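PDB 3KKG: putative SnoaL-like polyketide cyclase from Jannaschia sp., which probably catalyses intramolecular aldol ring closure of a polyketide, as its SnoaL-like relatives do. Local coordinates for residues A[16-21]-A[31-36]; A[21-26]-A[69-74]; A[35-40]-A[122-127]. All coordinates share one frame; numbering follows the deposited sequence.

Overall arrangement
Following the chain from the N terminus, helix 6-16 runs out into a loop, and contact 1 folds 16-21 back against helix 29-36, closing off only nine residues. Contact 2 starts within that short loop, at 21-26, and reaches 69-74, where strand 72-81 begins; its span crosses that of contact 1, and the two share E21. Contact 3 starts where contact 1 ends, on E35 and T36. It crosses contact 2 too, since 69-74 lies inside its 81-residue span. With centres about 19 Å apart, contact 2 ties the loop after helix 6-16, and contact 3 the end of helix 29-36, to two different strands of one mixed sheet.

Contact 1: A[16-21]-A[31-36]; sequences LRLFDE and DVWRET
R17 offers the edge of its guanidinium to E35, but the two flat groups stand at 90° to each other, and the resulting ion pair is long and weak: R17 NH2 lies 3.5 Å from E35 OE2. The stronger charge contact of R17 is with E21 of its own segment, where NE donates to E21 OE2 over 2.8 Å at a nearly straight 172°. That oxygen lies in the guanidinium plane, although the N-H meets it from above the carboxylate plane. Both acids therefore sit at the guanidinium edge and form one salt-bridge network, while V32 CG1 rests 4.0 Å above the plane, over its centre. Edge bonding and a methyl on one face together would restrict rotation of the group. V32 CG2, the other branch, packs 3.7 Å from E21 CG.

On the L18 side the contact is apolar. L18, with CG beside its backbone N (chi1 -60°), sends CD2 to within 3.7 Å of W33 CD1, the two side chains crossing at about a right angle; L18 and T36 meet tip to tip through their methyls. T36 OG1 bonds back to V32 O at 2.8 Å, and a water that donates to OG1 accepts a weak bond from R17 NH1. A second water joins L18 O to W33 NE1, whose stronger partner is G22 O.

L18 also touches F117 of strand 108-120, T36 touches V124 of strand 123-131, and W33 packs on I58 and N61 of helix 54-67, so the pair is wedged between sheet and helix.

Contact 2: A[21-26]-A[69-74]; sequences EGWGAQ and PRLEVV
W23 and L71 supply the single direct hydrogen bond of this contact: W23 NE1 donates to L71 O over 2.9 Å with an N-H...O angle of 174°. The oxygen lies in the plane of the indole, whereas the N-H arrives from above the carbonyl plane. The bond therefore fixes the indole edge against the backbone just ahead of strand 72-81.

A CH-pi contact acts on the ring face. V73 CG1 stands 3.5 Å from the centroid of the six-membered ring of W23, only 14° off the ring normal, and comes within 3.4 Å of W23 CE2. W23 CG is anti to the backbone N (chi1 -177°), which extends the indole toward the strand so that one face receives V73 while its N-H edge receives L71.

A lighter apolar contact sets L71 CD2 3.9 Å from W23 CZ2. Apart from it, the A25 CB methyl packs on a carbonyl oxygen, 3.5 Å from L71 O, the very atom that accepts from W23 NE1.

Backbone and water bonds complete the account. W23 to Q26 form a type I turn, closed by Q26 N to W23 O at 2.8 Å, which turns A25 CB toward the carbonyls of P69 and L71. A water 2.7 Å from both A25 O and P69 O can bridge them, but it has more acceptors in reach than protons to give.

W23 also makes an edge-to-face pair with F65 of helix 54-67 and touches L91 of strand 84-94; V73 rests on A89 and L91 of that same strand, and the indole of W23 thus lies between helix 54-67 and the sheet strands.

Contact 3: A[35-40]-A[122-127]; sequences ETMTPG and GQVIEM
T38 packs its side chain against both Q123 and I125, beside the short parallel bridge that pairs M37 with V124. Its CB lies 4.1 Å from V124 O. At the branch, OG1 sits between the backbone N and the carbonyl carbon (chi1 61°); it lies 3.7 Å from V124 O, with no hydrogen bond between them, and also touches the methyl I125 CG2. The same torsion directs CG2 across Q123, 3.5 Å from Q123 CB, with I125 CG2 also in touch, at 3.7 Å. CG2 also passes near the amide of Q123, a detail less certain because that side chain has two conformers. An alanine here is likely to leave the side chains of Q123 and I125 without the methyl that now touches both, opening a small gap between this position and those two residues.

The backbones are joined by two bonds around M37: V124 N donates to T36 O at 2.8 Å, and T38 N to V124 O at 3.0 Å. Both are fairly straight, at 164° and 160°. T36 CG2 lies 3.7 Å from V124 CG2, side by side and pointing the same way. M37, a selenomethionine, shares a sheet face with V124, and in the conformer given its CG rests beside V124 CB. A water links G40 O to I125 O beyond the bridge.

The chain thus leaves helix 29-36 straight into a strand and turns a corner at P39 and G40. I125 and E126 both face T118 in a classic beta bulge, and the helix-to-sheet junction is consistent with the curved mixed sheet and packed helices of the NTF2-like fold.

Contact 1: A[16-21]-A[31-36]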
# COMPACT_ATOMS: atom_id res chain seq x y z
N LEU A 16 4.69 0.24 16.40
CA LEU A 16 5.34 -1.06 16.24
C LEU A 16 4.82 -2.13 17.24
O LEU A 16 4.92 -3.34 16.98
CB LEU A 16 6.86 -0.94 16.25
CG LEU A 16 7.47 -0.47 14.94
CD1 LEU A 16 8.99 -0.24 15.11
CD2 LEU A 16 7.16 -1.44 13.79
N ARG A 17 4.26 -1.68 18.36
CA ARG A 17 3.63 -2.62 19.30
C ARG A 17 2.52 -3.40 18.63
O ARG A 17 2.29 -4.56 18.97
CB ARG A 17 3.07 -1.89 20.52
CG ARG A 17 4.08 -1.21 21.35
CD ARG A 17 3.51 -0.65 22.65
NE ARG A 17 2.97 -1.72 23.49
CZ ARG A 17 1.86 -1.65 24.22
NH1 ARG A 17 1.12 -0.55 24.24
NH2 ARG A 17 1.50 -2.70 24.95
N LEU A 18 1.88 -2.80 17.61
CA LEU A 18 0.79 -3.47 16.92
C LEU A 18 1.25 -4.63 16.04
O LEU A 18 0.44 -5.42 15.58
CB LEU A 18 0.04 -2.46 16.05
CG LEU A 18 -0.59 -1.28 16.81
CD1 LEU A 18 -1.14 -0.21 15.89
CD2 LEU A 18 -1.69 -1.83 17.80
N PHE A 19 2.55 -4.74 15.84
CA PHE A 19 3.14 -5.80 15.05
C PHE A 19 3.77 -6.90 15.92
O PHE A 19 4.34 -7.84 15.38
CB PHE A 19 4.15 -5.25 14.03
CG PHE A 19 3.48 -4.37 13.00
CD1 PHE A 19 3.19 -3.04 13.27
CD2 PHE A 19 3.01 -4.94 11.84
CE1 PHE A 19 2.52 -2.29 12.34
CE2 PHE A 19 2.33 -4.16 10.89
CZ PHE A 19 2.08 -2.85 11.17
N ASP A 20 3.66 -6.75 17.24
CA ASP A 20 4.19 -7.72 18.21
C ASP A 20 3.08 -8.05 19.20
O ASP A 20 2.24 -8.92 18.92
CB ASP A 20 5.48 -7.16 18.86
CG ASP A 20 6.06 -8.09 19.88
OD1 ASP A 20 5.93 -9.30 19.70
OD2 ASP A 20 6.75 -7.54 20.76
N GLU A 21 3.04 -7.38 20.34
CA GLU A 21 2.01 -7.69 21.34
C GLU A 21 0.56 -7.40 20.87
O GLU A 21 -0.40 -8.00 21.35
CB GLU A 21 2.26 -6.96 22.65
CG GLU A 21 2.44 -5.45 22.57
CD GLU A 21 3.91 -4.99 22.50
OE1 GLU A 21 4.70 -5.44 21.61
OE2 GLU A 21 4.29 -4.15 23.34
N ASP A 31 -6.42 -5.81 23.87
CA ASP A 31 -6.15 -4.83 24.90
C ASP A 31 -5.05 -3.88 24.47
O ASP A 31 -5.08 -2.70 24.84
CB ASP A 31 -5.84 -5.51 26.23
CG ASP A 31 -7.07 -6.15 26.85
OD1 ASP A 31 -8.22 -5.65 26.65
OD2 ASP A 31 -6.89 -7.15 27.57
N VAL A 32 -4.12 -4.35 23.63
CA VAL A 32 -3.08 -3.46 23.09
C VAL A 32 -3.74 -2.45 22.13
O VAL A 32 -3.44 -1.26 22.13
CB VAL A 32 -1.93 -4.24 22.35
CG1 VAL A 32 -0.95 -3.25 21.66
CG2 VAL A 32 -1.19 -5.17 23.33
N TRP A 33 -4.64 -2.93 21.28
CA TRP A 33 -5.40 -2.02 20.43
C TRP A 33 -6.17 -0.98 21.27
O TRP A 33 -6.16 0.21 20.97
CB TRP A 33 -6.36 -2.78 19.52
CG TRP A 33 -5.73 -3.39 18.30
CD1 TRP A 33 -4.56 -4.06 18.23
CD2 TRP A 33 -6.26 -3.39 16.97
NE1 TRP A 33 -4.30 -4.45 16.93
CE2 TRP A 33 -5.33 -4.06 16.14
CE3 TRP A 33 -7.42 -2.87 16.38
CZ2 TRP A 33 -5.53 -4.24 14.78
CZ3 TRP A 33 -7.61 -3.04 15.03
CH2 TRP A 33 -6.70 -3.74 14.26
N ARG A 34 -6.82 -1.43 22.34
CA ARG A 34 -7.60 -0.50 23.18
C ARG A 34 -6.75 0.56 23.87
O ARG A 34 -7.22 1.67 24.07
CB ARG A 34 -8.44 -1.27 24.20
CG ARG A 34 -9.52 -2.10 23.55
CD ARG A 34 -10.35 -2.85 24.56
NE ARG A 34 -11.34 -3.70 23.87
CZ ARG A 34 -11.35 -5.04 23.88
NH1 ARG A 34 -10.46 -5.75 24.55
NH2 ARG A 34 -12.29 -5.67 23.21
N GLU A 35 -5.50 0.24 24.19
CA GLU A 35 -4.60 1.24 24.76
C GLU A 35 -3.89 2.15 23.75
O GLU A 35 -3.41 3.22 24.09
CB GLU A 35 -3.59 0.60 25.70
CG GLU A 35 -2.55 -0.32 25.12
CD GLU A 35 -1.75 -1.00 26.26
OE1 GLU A 35 -1.18 -0.27 27.09
OE2 GLU A 35 -1.72 -2.26 26.34
N THR A 36 -3.87 1.72 22.49
CA THR A 36 -3.13 2.42 21.42
C THR A 36 -4.02 3.33 20.54
O THR A 36 -3.62 4.39 20.08
CB THR A 36 -2.46 1.33 20.52
OG1 THR A 36 -1.54 0.59 21.35
CG2 THR A 36 -1.65 1.94 19.38
O HOH W 1 0.99 0.86 21.34
O HOH W 2 -2.12 -5.07 14.64

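Contact 2: A[21-26]-A[69-74]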
# COMPACT_ATOMS: atom_id res chain seq x y z
N GLU A 21 3.04 -7.38 20.34
CA GLU A 21 2.01 -7.69 21.34
C GLU A 21 0.56 -7.40 20.87
O GLU A 21 -0.40 -8.00 21.35
CB GLU A 21 2.26 -6.96 22.65
CG GLU A 21 2.44 -5.45 22.57
CD GLU A 21 3.91 -4.99 22.50
OE1 GLU A 21 4.70 -5.44 21.61
OE2 GLU A 21 4.29 -4.15 23.34
N GLY A 22 0.42 -6.47 19.92
CA GLY A 22 -0.88 -6.10 19.36
C GLY A 22 -1.20 -6.76 18.04
O GLY A 22 -2.16 -6.39 17.37
N TRP A 23 -0.41 -7.75 17.65
CA TRP A 23 -0.64 -8.49 16.38
C TRP A 23 -1.76 -9.52 16.59
O TRP A 23 -1.76 -10.22 17.62
CB TRP A 23 0.63 -9.22 15.96
CG TRP A 23 0.56 -9.94 14.66
CD1 TRP A 23 0.76 -11.27 14.49
CD2 TRP A 23 0.26 -9.40 13.36
NE1 TRP A 23 0.64 -11.60 13.16
CE2 TRP A 23 0.33 -10.47 12.45
CE3 TRP A 23 -0.03 -8.12 12.88
CZ2 TRP A 23 0.08 -10.32 11.10
CZ3 TRP A 23 -0.25 -7.96 11.53
CH2 TRP A 23 -0.17 -9.08 10.66
N GLY A 24 -2.65 -9.63 15.61
CA GLY A 24 -3.88 -10.40 15.81
C GLY A 24 -3.68 -11.88 16.02
O GLY A 24 -4.61 -12.59 16.46
N ALA A 25 -2.51 -12.40 15.74
CA ALA A 25 -2.16 -13.77 16.01
C ALA A 25 -1.70 -13.98 17.46
O ALA A 25 -1.51 -15.12 17.85
CB ALA A 25 -1.12 -14.30 15.08
N GLN A 26 -1.54 -12.90 18.24
CA GLN A 26 -0.99 -12.93 19.59
C GLN A 26 -2.10 -12.72 20.62
O GLN A 26 -2.79 -11.68 20.62
CB GLN A 26 0.05 -11.80 19.71
CG GLN A 26 0.71 -11.62 21.09
CD GLN A 26 1.38 -12.88 21.55
OE1 GLN A 26 2.12 -13.51 20.79
NE2 GLN A 26 1.12 -13.27 22.80
N PRO A 69 -4.91 -17.98 11.40
CA PRO A 69 -4.73 -17.82 12.82
C PRO A 69 -3.31 -17.81 13.32
O PRO A 69 -3.06 -17.34 14.44
CB PRO A 69 -5.49 -19.02 13.42
CG PRO A 69 -5.97 -19.79 12.30
CD PRO A 69 -5.69 -19.20 11.06
N ARG A 70 -2.38 -18.39 12.55
CA ARG A 70 -0.92 -18.38 12.88
C ARG A 70 -0.14 -17.35 12.02
O ARG A 70 1.09 -17.40 12.00
CB ARG A 70 -0.23 -19.76 12.69
CG ARG A 70 -0.57 -20.89 13.70
CD ARG A 70 0.35 -22.13 13.53
NE ARG A 70 -0.05 -23.27 14.41
CZ ARG A 70 -0.95 -24.21 14.06
NH1 ARG A 70 -1.48 -24.17 12.87
NH2 ARG A 70 -1.28 -25.15 14.90
N LEU A 71 -0.81 -16.42 11.35
CA LEU A 71 -0.13 -15.50 10.44
C LEU A 71 1.05 -14.85 11.14
O LEU A 71 0.93 -14.32 12.24
CB LEU A 71 -1.11 -14.43 9.97
CG LEU A 71 -0.69 -13.66 8.71
CD1 LEU A 71 -0.59 -14.52 7.48
CD2 LEU A 71 -1.73 -12.57 8.49
N GLU A 72 2.19 -14.91 10.45
CA GLU A 72 3.41 -14.25 10.87
C GLU A 72 3.67 -12.99 10.09
O GLU A 72 3.48 -12.95 8.89
CB GLU A 72 4.61 -15.18 10.72
CG GLU A 72 4.54 -16.40 11.65
CD GLU A 72 5.69 -17.40 11.41
OE1 GLU A 72 6.56 -17.13 10.55
OE2 GLU A 72 5.63 -18.48 11.99
N VAL A 73 4.15 -11.98 10.80
CA VAL A 73 4.53 -10.70 10.18
C VAL A 73 5.99 -10.41 10.46
O VAL A 73 6.44 -10.53 11.57
CB VAL A 73 3.54 -9.54 10.58
CG1 VAL A 73 3.54 -9.28 12.09
CG2 VAL A 73 3.86 -8.28 9.77
N VAL A 74 6.70 -9.99 9.40
CA VAL A 74 8.08 -9.51 9.51
C VAL A 74 8.10 -8.09 8.97
O VAL A 74 7.88 -7.85 7.77
CB VAL A 74 9.07 -10.40 8.78
CG1 VAL A 74 10.50 -9.84 8.95
CG2 VAL A 74 9.07 -11.82 9.36
O HOH W 3 -1.87 -17.66 16.88

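Contact 3: A[35-40]-A[122-127]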
# COMPACT_ATOMS: atom_id res chain seq x y z
N GLU A 35 -5.50 0.24 24.19
CA GLU A 35 -4.60 1.24 24.76
C GLU A 35 -3.89 2.15 23.75
O GLU A 35 -3.41 3.22 24.09
CB GLU A 35 -3.59 0.60 25.70
CG GLU A 35 -2.55 -0.32 25.12
CD GLU A 35 -1.75 -1.00 26.26
OE1 GLU A 35 -1.18 -0.27 27.09
OE2 GLU A 35 -1.72 -2.26 26.34
N THR A 36 -3.87 1.72 22.49
CA THR A 36 -3.13 2.42 21.42
C THR A 36 -4.02 3.33 20.54
O THR A 36 -3.62 4.39 20.08
CB THR A 36 -2.46 1.33 20.52
OG1 THR A 36 -1.54 0.59 21.35
CG2 THR A 36 -1.65 1.94 19.38
N MSE A 37 -5.20 2.80 20.20
CA MSE A 37 -6.16 3.49 19.32
C MSE A 37 -7.11 4.35 20.15
O MSE A 37 -7.41 4.03 21.31
CB MSE A 37 -7.00 2.50 18.51
CG MSE A 37 -6.37 1.91 17.25
SE MSE A 37 -4.85 0.66 17.57
CE MSE A 37 -4.87 -0.22 15.81
N THR A 38 -7.63 5.41 19.52
CA THR A 38 -8.70 6.23 20.12
C THR A 38 -10.04 5.50 19.94
O THR A 38 -10.18 4.60 19.13
CB THR A 38 -8.78 7.60 19.45
OG1 THR A 38 -9.07 7.43 18.06
CG2 THR A 38 -7.46 8.35 19.65
N PRO A 39 -11.03 5.86 20.75
CA PRO A 39 -12.35 5.21 20.63
C PRO A 39 -13.00 5.36 19.24
O PRO A 39 -13.72 4.48 18.78
CB PRO A 39 -13.19 5.92 21.70
CG PRO A 39 -12.18 6.52 22.61
CD PRO A 39 -10.97 6.84 21.85
N GLY A 40 -12.74 6.49 18.60
CA GLY A 40 -13.26 6.77 17.26
C GLY A 40 -12.31 6.34 16.14
O GLY A 40 -12.49 6.76 15.00
N GLY A 122 -0.32 11.15 20.27
CA GLY A 122 0.23 9.88 20.73
C GLY A 122 -0.63 8.63 20.56
O GLY A 122 -0.20 7.55 20.93
N GLN A 123 -1.86 8.79 20.06
CA GLN A 123 -2.80 7.69 19.89
C GLN A 123 -3.05 7.50 18.39
O GLN A 123 -3.00 8.47 17.62
CB GLN A 123 -4.13 8.01 20.60
CG GLN A 123 -4.02 8.49 22.04
CD GLN A 123 -5.38 8.82 22.65
OE1 GLN A 123 -5.77 10.00 22.74
NE2 GLN A 123 -6.09 7.80 23.06
N VAL A 124 -3.31 6.27 17.98
CA VAL A 124 -3.62 5.97 16.60
C VAL A 124 -5.09 6.26 16.32
O VAL A 124 -6.01 5.74 17.00
CB VAL A 124 -3.30 4.49 16.28
CG1 VAL A 124 -3.73 4.14 14.86
CG2 VAL A 124 -1.83 4.17 16.49
N ILE A 125 -5.33 7.11 15.33
CA ILE A 125 -6.71 7.47 14.95
C ILE A 125 -7.22 6.84 13.64
O ILE A 125 -8.45 6.82 13.38
CB ILE A 125 -6.90 8.99 14.91
CG1 ILE A 125 -6.08 9.66 13.78
CG2 ILE A 125 -6.52 9.61 16.26
CD1 ILE A 125 -6.40 11.16 13.59
N GLU A 126 -6.30 6.39 12.80
CA GLU A 126 -6.70 5.80 11.53
C GLU A 126 -5.59 4.86 11.05
O GLU A 126 -4.39 5.11 11.27
CB GLU A 126 -6.94 6.87 10.47
CG GLU A 126 -7.48 6.29 9.15
CD GLU A 126 -7.92 7.35 8.18
OE1 GLU A 126 -9.00 7.93 8.41
OE2 GLU A 126 -7.11 7.64 7.26
N MSE A 127 -6.02 3.79 10.41
CA MSE A 127 -5.15 2.80 9.83
C MSE A 127 -5.68 2.44 8.45
O MSE A 127 -6.85 2.07 8.36
CB MSE A 127 -5.14 1.55 10.72
CG MSE A 127 -4.25 0.44 10.24
SE MSE A 127 -4.30 -1.02 11.50
CE MSE A 127 -5.97 -1.62 11.05
O HOH W 4 -10.51 8.20 13.87